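Local coordinates for aspartate aminotransferase (Thermotoga maritima, PDB 1O4S), which catalyses the pyridoxal-phosphate-dependent transfer of an amino group from L-aspartate to 2-oxoglutarate, giving oxaloacetate and L-glutamate, at residues Gly49-Glu61 and Val293-Arg305. Numbering follows the deposited sequence.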
ATOM      1  N   GLY B  49       3.065 -15.651 -12.056  1.00 33.59           N
ATOM      2  CA  GLY B  49       3.037 -15.788 -10.618  1.00 33.55           C
ATOM      3  C   GLY B  49       1.649 -15.798 -10.000  1.00 34.05           C
ATOM      4  O   GLY B  49       1.523 -15.531  -8.789  1.00 35.50           O
ATOM      5  N   GLU B  50       0.604 -16.082 -10.799  1.00 33.66           N
ATOM      6  CA  GLU B  50      -0.782 -16.110 -10.304  1.00 33.23           C
ATOM      7  C   GLU B  50      -1.582 -17.230 -10.942  1.00 32.27           C
ATOM      8  O   GLU B  50      -1.382 -17.515 -12.114  1.00 31.05           O
ATOM      9  CB  GLU B  50      -1.522 -14.769 -10.571  1.00 34.09           C
ATOM     10  CG  GLU B  50      -1.803 -14.471 -12.040  1.00 34.18           C
ATOM     11  CD  GLU B  50      -2.166 -13.026 -12.318  1.00 34.59           C
ATOM     12  OE1 GLU B  50      -2.763 -12.373 -11.428  1.00 31.94           O
ATOM     13  OE2 GLU B  50      -1.869 -12.563 -13.456  1.00 34.66           O
ATOM     14  N   PRO B  51      -2.529 -17.807 -10.190  1.00 31.72           N
ATOM     15  CA  PRO B  51      -3.366 -18.868 -10.743  1.00 31.96           C
ATOM     16  C   PRO B  51      -4.212 -18.380 -11.916  1.00 32.03           C
ATOM     17  O   PRO B  51      -4.576 -17.197 -12.023  1.00 32.61           O
ATOM     18  CB  PRO B  51      -4.204 -19.342  -9.537  1.00 32.62           C
ATOM     19  CG  PRO B  51      -3.479 -18.828  -8.343  1.00 32.70           C
ATOM     20  CD  PRO B  51      -2.852 -17.535  -8.774  1.00 31.01           C
ATOM     21  N   ASP B  52      -4.495 -19.287 -12.823  1.00 31.36           N
ATOM     22  CA  ASP B  52      -5.313 -18.983 -13.996  1.00 31.89           C
ATOM     23  C   ASP B  52      -6.801 -19.307 -13.740  1.00 32.46           C
ATOM     24  O   ASP B  52      -7.479 -19.877 -14.583  1.00 35.17           O
ATOM     25  CB  ASP B  52      -4.785 -19.779 -15.199  1.00 31.57           C
ATOM     26  CG  ASP B  52      -4.782 -21.291 -14.955  1.00 31.19           C
ATOM     27  OD1 ASP B  52      -4.386 -21.730 -13.863  1.00 30.46           O
ATOM     28  OD2 ASP B  52      -5.127 -22.120 -15.811  1.00 29.20           O
ATOM     29  N   PHE B  53      -7.275 -19.069 -12.535  1.00 31.17           N
ATOM     30  CA  PHE B  53      -8.644 -19.352 -12.192  1.00 30.60           C
ATOM     31  C   PHE B  53      -9.259 -17.971 -11.932  1.00 30.92           C
ATOM     32  O   PHE B  53      -8.556 -17.016 -11.615  1.00 30.44           O
ATOM     33  CB  PHE B  53      -8.735 -20.246 -10.949  1.00 30.30           C
ATOM     34  CG  PHE B  53      -8.596 -21.711 -11.235  1.00 29.29           C
ATOM     35  CD1 PHE B  53      -9.646 -22.581 -11.024  1.00 30.36           C
ATOM     36  CD2 PHE B  53      -7.402 -22.231 -11.714  1.00 31.42           C
ATOM     37  CE1 PHE B  53      -9.516 -23.955 -11.305  1.00 30.20           C
ATOM     38  CE2 PHE B  53      -7.272 -23.586 -11.992  1.00 29.80           C
ATOM     39  CZ  PHE B  53      -8.330 -24.436 -11.784  1.00 29.68           C
ATOM     40  N   PRO B  54     -10.570 -17.857 -12.078  1.00 31.33           N
ATOM     41  CA  PRO B  54     -11.254 -16.604 -11.740  1.00 30.53           C
ATOM     42  C   PRO B  54     -11.348 -16.514 -10.257  1.00 29.77           C
ATOM     43  O   PRO B  54     -11.110 -17.494  -9.556  1.00 29.32           O
ATOM     44  CB  PRO B  54     -12.657 -16.760 -12.389  1.00 30.05           C
ATOM     45  CG  PRO B  54     -12.879 -18.248 -12.571  1.00 31.29           C
ATOM     46  CD  PRO B  54     -11.509 -18.892 -12.571  1.00 31.88           C
ATOM     47  N   THR B  55     -11.701 -15.336  -9.780  1.00 29.33           N
ATOM     48  CA  THR B  55     -12.221 -15.168  -8.432  1.00 29.01           C
ATOM     49  C   THR B  55     -13.432 -16.085  -8.257  1.00 28.37           C
ATOM     50  O   THR B  55     -14.299 -16.108  -9.118  1.00 28.34           O
ATOM     51  CB  THR B  55     -12.661 -13.720  -8.238  1.00 28.57           C
ATOM     52  OG1 THR B  55     -11.528 -12.866  -8.329  1.00 28.19           O
ATOM     53  CG2 THR B  55     -13.248 -13.523  -6.860  1.00 29.59           C
ATOM     54  N   PRO B  56     -13.519 -16.851  -7.175  1.00 28.46           N
ATOM     55  CA  PRO B  56     -14.683 -17.717  -6.988  1.00 28.71           C
ATOM     56  C   PRO B  56     -15.983 -16.952  -7.046  1.00 28.25           C
ATOM     57  O   PRO B  56     -16.081 -15.887  -6.472  1.00 27.11           O
ATOM     58  CB  PRO B  56     -14.453 -18.301  -5.603  1.00 29.00           C
ATOM     59  CG  PRO B  56     -12.984 -18.316  -5.460  1.00 30.08           C
ATOM     60  CD  PRO B  56     -12.558 -17.018  -6.081  1.00 28.78           C
ATOM     61  N   GLU B  57     -16.976 -17.497  -7.730  1.00 28.75           N
ATOM     62  CA  GLU B  57     -18.195 -16.769  -7.956  1.00 29.00           C
ATOM     63  C   GLU B  57     -18.876 -16.319  -6.653  1.00 28.33           C
ATOM     64  O   GLU B  57     -19.430 -15.262  -6.612  1.00 26.67           O
ATOM     65  CB  GLU B  57     -19.146 -17.564  -8.848  1.00 30.39           C
ATOM     66  CG  GLU B  57     -20.287 -16.720  -9.449  1.00 36.17           C
ATOM     67  CD  GLU B  57     -19.785 -15.574 -10.358  1.00 42.56           C
ATOM     68  OE1 GLU B  57     -20.605 -14.692 -10.740  1.00 48.17           O
ATOM     69  OE2 GLU B  57     -18.559 -15.536 -10.699  1.00 47.19           O
ATOM     70  N   PRO B  58     -18.862 -17.097  -5.579  1.00 28.73           N
ATOM     71  CA  PRO B  58     -19.500 -16.603  -4.352  1.00 28.52           C
ATOM     72  C   PRO B  58     -18.852 -15.336  -3.824  1.00 28.72           C
ATOM     73  O   PRO B  58     -19.546 -14.524  -3.202  1.00 27.42           O
ATOM     74  CB  PRO B  58     -19.378 -17.784  -3.381  1.00 28.73           C
ATOM     75  CG  PRO B  58     -19.270 -18.964  -4.296  1.00 28.81           C
ATOM     76  CD  PRO B  58     -18.392 -18.485  -5.432  1.00 27.66           C
ATOM     77  N   VAL B  59     -17.553 -15.193  -4.062  1.00 28.16           N
ATOM     78  CA  VAL B  59     -16.806 -14.018  -3.665  1.00 29.00           C
ATOM     79  C   VAL B  59     -17.223 -12.829  -4.542  1.00 28.68           C
ATOM     80  O   VAL B  59     -17.488 -11.773  -4.018  1.00 27.80           O
ATOM     81  CB  VAL B  59     -15.276 -14.233  -3.760  1.00 29.39           C
ATOM     82  CG1 VAL B  59     -14.498 -12.933  -3.372  1.00 30.75           C
ATOM     83  CG2 VAL B  59     -14.849 -15.400  -2.886  1.00 31.30           C
ATOM     84  N   VAL B  60     -17.278 -13.023  -5.857  1.00 28.21           N
ATOM     85  CA  VAL B  60     -17.817 -12.009  -6.763  1.00 28.00           C
ATOM     86  C   VAL B  60     -19.214 -11.553  -6.323  1.00 28.77           C
ATOM     87  O   VAL B  60     -19.490 -10.347  -6.215  1.00 28.92           O
ATOM     88  CB  VAL B  60     -17.891 -12.537  -8.190  1.00 28.34           C
ATOM     89  CG1 VAL B  60     -18.640 -11.574  -9.098  1.00 27.79           C
ATOM     90  CG2 VAL B  60     -16.488 -12.845  -8.748  1.00 26.37           C
ATOM     91  N   GLU B  61     -20.098 -12.505  -6.048  1.00 29.11           N
ATOM     92  CA  GLU B  61     -21.485 -12.188  -5.679  1.00 30.47           C
ATOM     93  C   GLU B  61     -21.578 -11.347  -4.410  1.00 29.61           C
ATOM     94  O   GLU B  61     -22.331 -10.375  -4.388  1.00 28.54           O
ATOM     95  CB  GLU B  61     -22.371 -13.458  -5.538  1.00 30.90           C
ATOM     96  CG  GLU B  61     -22.564 -14.163  -6.880  1.00 37.54           C
ATOM     97  CD  GLU B  61     -23.362 -15.502  -6.823  1.00 44.86           C
ATOM     98  OE1 GLU B  61     -23.540 -16.107  -5.705  1.00 49.37           O
ATOM     99  OE2 GLU B  61     -23.802 -15.947  -7.926  1.00 45.91           O
ATOM    100  N   VAL B 293     -15.057 -20.310   1.330  1.00 31.61           N
ATOM    101  CA  VAL B 293     -15.050 -20.899   0.008  1.00 32.12           C
ATOM    102  C   VAL B 293     -14.010 -22.033  -0.090  1.00 32.11           C
ATOM    103  O   VAL B 293     -12.867 -21.906   0.320  1.00 33.07           O
ATOM    104  CB  VAL B 293     -14.854 -19.802  -1.075  1.00 32.67           C
ATOM    105  CG1 VAL B 293     -14.593 -20.406  -2.429  1.00 33.19           C
ATOM    106  CG2 VAL B 293     -16.103 -18.825  -1.116  1.00 31.93           C
ATOM    107  N   ASP B 294     -14.441 -23.161  -0.624  1.00 31.92           N
ATOM    108  CA  ASP B 294     -13.573 -24.294  -0.859  1.00 31.81           C
ATOM    109  C   ASP B 294     -12.811 -24.127  -2.199  1.00 31.83           C
ATOM    110  O   ASP B 294     -13.413 -23.836  -3.241  1.00 32.72           O
ATOM    111  CB  ASP B 294     -14.422 -25.546  -0.898  1.00 32.37           C
ATOM    112  CG  ASP B 294     -13.617 -26.780  -1.269  1.00 32.79           C
ATOM    113  OD1 ASP B 294     -12.694 -27.087  -0.508  1.00 33.82           O
ATOM    114  OD2 ASP B 294     -13.864 -27.486  -2.280  1.00 30.08           O
ATOM    115  N   ASN B 295     -11.505 -24.325  -2.168  1.00 29.63           N
ATOM    116  CA  ASN B 295     -10.675 -24.257  -3.356  1.00 28.94           C
ATOM    117  C   ASN B 295     -10.144 -25.626  -3.827  1.00 28.04           C
ATOM    118  O   ASN B 295      -9.191 -25.678  -4.586  1.00 29.65           O
ATOM    119  CB  ASN B 295      -9.518 -23.283  -3.082  1.00 29.03           C
ATOM    120  CG  ASN B 295      -8.427 -23.870  -2.165  1.00 31.31           C
ATOM    121  OD1 ASN B 295      -8.630 -24.895  -1.472  1.00 34.81           O
ATOM    122  ND2 ASN B 295      -7.264 -23.196  -2.129  1.00 30.09           N
ATOM    123  N   SER B 296     -10.754 -26.716  -3.360  1.00 26.94           N
ATOM    124  CA  SER B 296     -10.331 -28.085  -3.650  1.00 26.97           C
ATOM    125  C   SER B 296     -10.207 -28.346  -5.160  1.00 27.55           C
ATOM    126  O   SER B 296      -9.247 -28.984  -5.599  1.00 25.39           O
ATOM    127  CB  SER B 296     -11.272 -29.137  -2.965  1.00 27.19           C
ATOM    128  OG  SER B 296     -12.445 -29.257  -3.740  0.50 23.58           O
ATOM    129  N   TYR B 297     -11.163 -27.849  -5.953  1.00 27.83           N
ATOM    130  CA  TYR B 297     -11.116 -28.099  -7.398  1.00 30.06           C
ATOM    131  C   TYR B 297      -9.841 -27.513  -8.026  1.00 28.98           C
ATOM    132  O   TYR B 297      -9.203 -28.135  -8.872  1.00 28.92           O
ATOM    133  CB  TYR B 297     -12.360 -27.548  -8.163  1.00 31.06           C
ATOM    134  CG  TYR B 297     -12.330 -27.995  -9.625  1.00 36.93           C
ATOM    135  CD1 TYR B 297     -11.867 -27.144 -10.647  1.00 42.63           C
ATOM    136  CD2 TYR B 297     -12.690 -29.311  -9.983  1.00 43.63           C
ATOM    137  CE1 TYR B 297     -11.798 -27.602 -12.008  1.00 44.01           C
ATOM    138  CE2 TYR B 297     -12.619 -29.757 -11.317  1.00 45.56           C
ATOM    139  CZ  TYR B 297     -12.179 -28.882 -12.316  1.00 45.83           C
ATOM    140  OH  TYR B 297     -12.127 -29.330 -13.620  1.00 52.43           O
ATOM    141  N   MET B 298      -9.496 -26.310  -7.614  1.00 29.01           N
ATOM    142  CA  MET B 298      -8.316 -25.650  -8.125  1.00 29.47           C
ATOM    143  C   MET B 298      -7.060 -26.392  -7.722  1.00 28.73           C
ATOM    144  O   MET B 298      -6.168 -26.586  -8.529  1.00 27.58           O
ATOM    145  CB  MET B 298      -8.270 -24.234  -7.606  1.00 30.21           C
ATOM    146  CG  MET B 298      -7.127 -23.446  -8.164  1.00 33.46           C
ATOM    147  SD  MET B 298      -6.986 -21.792  -7.483  1.00 39.00           S
ATOM    148  CE  MET B 298      -8.876 -21.303  -7.002  1.00 44.43           C
ATOM    149  N   VAL B 299      -6.976 -26.784  -6.457  1.00 29.12           N
ATOM    150  CA  VAL B 299      -5.777 -27.448  -5.949  1.00 28.99           C
ATOM    151  C   VAL B 299      -5.595 -28.782  -6.692  1.00 29.52           C
ATOM    152  O   VAL B 299      -4.466 -29.158  -7.049  1.00 29.30           O
ATOM    153  CB  VAL B 299      -5.876 -27.690  -4.417  1.00 29.42           C
ATOM    154  CG1 VAL B 299      -4.757 -28.631  -3.943  1.00 32.19           C
ATOM    155  CG2 VAL B 299      -5.843 -26.364  -3.633  1.00 29.17           C
ATOM    156  N   GLN B 300      -6.691 -29.489  -6.961  1.00 29.28           N
ATOM    157  CA  GLN B 300      -6.586 -30.795  -7.633  1.00 30.53           C
ATOM    158  C   GLN B 300      -6.196 -30.618  -9.087  1.00 30.24           C
ATOM    159  O   GLN B 300      -5.453 -31.437  -9.644  1.00 29.86           O
ATOM    160  CB  GLN B 300      -7.890 -31.598  -7.543  1.00 30.48           C
ATOM    161  CG  GLN B 300      -7.916 -32.930  -8.347  1.00 34.20           C
ATOM    162  CD  GLN B 300      -6.895 -34.024  -7.871  1.00 40.27           C
ATOM    163  OE1 GLN B 300      -6.564 -34.943  -8.648  1.00 41.88           O
ATOM    164  NE2 GLN B 300      -6.417 -33.926  -6.612  1.00 39.59           N
ATOM    165  N   THR B 301      -6.725 -29.568  -9.708  1.00 29.35           N
ATOM    166  CA  THR B 301      -6.318 -29.205 -11.053  1.00 29.35           C
ATOM    167  C   THR B 301      -4.795 -28.933 -11.119  1.00 29.11           C
ATOM    168  O   THR B 301      -4.124 -29.406 -12.022  1.00 29.07           O
ATOM    169  CB  THR B 301      -7.080 -27.962 -11.529  1.00 29.77           C
ATOM    170  OG1 THR B 301      -8.501 -28.219 -11.569  1.00 29.50           O
ATOM    171  CG2 THR B 301      -6.637 -27.627 -12.938  1.00 28.91           C
ATOM    172  N   PHE B 302      -4.262 -28.172 -10.161  1.00 28.56           N
ATOM    173  CA  PHE B 302      -2.832 -27.910 -10.094  1.00 29.16           C
ATOM    174  C   PHE B 302      -2.005 -29.169  -9.782  1.00 28.82           C
ATOM    175  O   PHE B 302      -0.922 -29.349 -10.334  1.00 28.11           O
ATOM    176  CB  PHE B 302      -2.507 -26.801  -9.084  1.00 28.86           C
ATOM    177  CG  PHE B 302      -2.563 -25.415  -9.668  1.00 30.89           C
ATOM    178  CD1 PHE B 302      -1.520 -24.928 -10.425  1.00 32.27           C
ATOM    179  CD2 PHE B 302      -3.665 -24.610  -9.482  1.00 32.85           C
ATOM    180  CE1 PHE B 302      -1.574 -23.649 -10.972  1.00 33.09           C
ATOM    181  CE2 PHE B 302      -3.709 -23.326 -10.008  1.00 34.93           C
ATOM    182  CZ  PHE B 302      -2.658 -22.855 -10.760  1.00 35.23           C
ATOM    183  N   LYS B 303      -2.529 -30.038  -8.927  1.00 29.19           N
ATOM    184  CA  LYS B 303      -1.852 -31.312  -8.604  1.00 30.40           C
ATOM    185  C   LYS B 303      -1.652 -32.151  -9.861  1.00 30.52           C
ATOM    186  O   LYS B 303      -0.587 -32.685 -10.081  1.00 30.05           O
ATOM    187  CB  LYS B 303      -2.653 -32.111  -7.570  1.00 30.82           C
ATOM    188  CG  LYS B 303      -1.997 -33.409  -7.062  1.00 33.13           C
ATOM    189  CD  LYS B 303      -2.761 -33.944  -5.843  1.00 37.26           C
ATOM    190  CE  LYS B 303      -2.086 -35.167  -5.255  1.00 41.68           C
ATOM    191  NZ  LYS B 303      -2.933 -35.945  -4.282  1.00 44.33           N
ATOM    192  N   GLU B 304      -2.682 -32.243 -10.690  1.00 30.72           N
ATOM    193  CA  GLU B 304      -2.591 -33.058 -11.871  1.00 31.86           C
ATOM    194  C   GLU B 304      -1.746 -32.427 -12.983  1.00 31.44           C
ATOM    195  O   GLU B 304      -1.125 -33.156 -13.769  1.00 31.73           O
ATOM    196  CB  GLU B 304      -3.980 -33.522 -12.318  1.00 32.83           C
ATOM    197  CG  GLU B 304      -4.698 -32.718 -13.361  1.00 37.23           C
ATOM    198  CD  GLU B 304      -5.939 -33.456 -13.843  1.00 45.00           C
ATOM    199  OE1 GLU B 304      -6.406 -34.365 -13.077  1.00 49.42           O
ATOM    200  OE2 GLU B 304      -6.444 -33.133 -14.969  1.00 47.75           O
ATOM    201  N   ARG B 305      -1.678 -31.099 -13.027  1.00 30.23           N
ATOM    202  CA  ARG B 305      -0.730 -30.406 -13.901  1.00 30.21           C
ATOM    203  C   ARG B 305       0.717 -30.644 -13.438  1.00 29.77           C
ATOM    204  O   ARG B 305       1.621 -30.826 -14.252  1.00 29.31           O
ATOM    205  CB  ARG B 305      -0.992 -28.887 -13.904  1.00 31.12           C
ATOM    206  CG  ARG B 305      -2.310 -28.446 -14.568  1.00 30.13           C
ATOM    207  CD  ARG B 305      -2.692 -27.096 -14.188  1.00 29.31           C
ATOM    208  NE  ARG B 305      -3.852 -26.571 -14.908  1.00 29.45           N
ATOM    209  CZ  ARG B 305      -4.272 -25.328 -14.775  1.00 29.14           C
ATOM    210  NH1 ARG B 305      -3.631 -24.507 -13.948  1.00 29.12           N
ATOM    211  NH2 ARG B 305      -5.319 -24.887 -15.468  1.00 29.35           N
TER
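Phe53 and Met298 bring the two backbones within 7.5 Å, CA to CA, where the largely extended loop ahead of helix 57-68 passes the first turns of helix 296-315; a second approach joins Pro58 to Val293. With chi1 and chi2 both near 180°, Met298 runs out across the Phe53 ring: CG makes a CH-pi contact 3.6 Å from the centroid, and SD, over the same face, a Met-aromatic one. The ring's far end meets the helix, CZ lying 3.7 Å from Thr301 CB near the ring plane. Beside it, Arg305 and Asp52 form a two-bond salt bridge, NH1 to OD1 nearly straight (172°) and NH2 to the syn lone pair of OD2 at 2.8 Å. An asparagine in place of Asp52 would probably leave the Arg305 charge without its carboxylate mate. Pro51 CB packs on Phe302 CZ (4.0 Å), so the loop, which begins at Gly49, a probable L-aspartate-binding residue, ties the active-site edge to this helix. Farther along, Val293 spreads its methyls, CG1 against Pro56 CB (3.8 Å) and CG2 against Pro58 CB and Val59 CG2. Lys73 NZ of the second subunit hydrogen-bonds to Pro51 O, while helix 281-290 packs on Val59 and helix 372-386 touches Arg305.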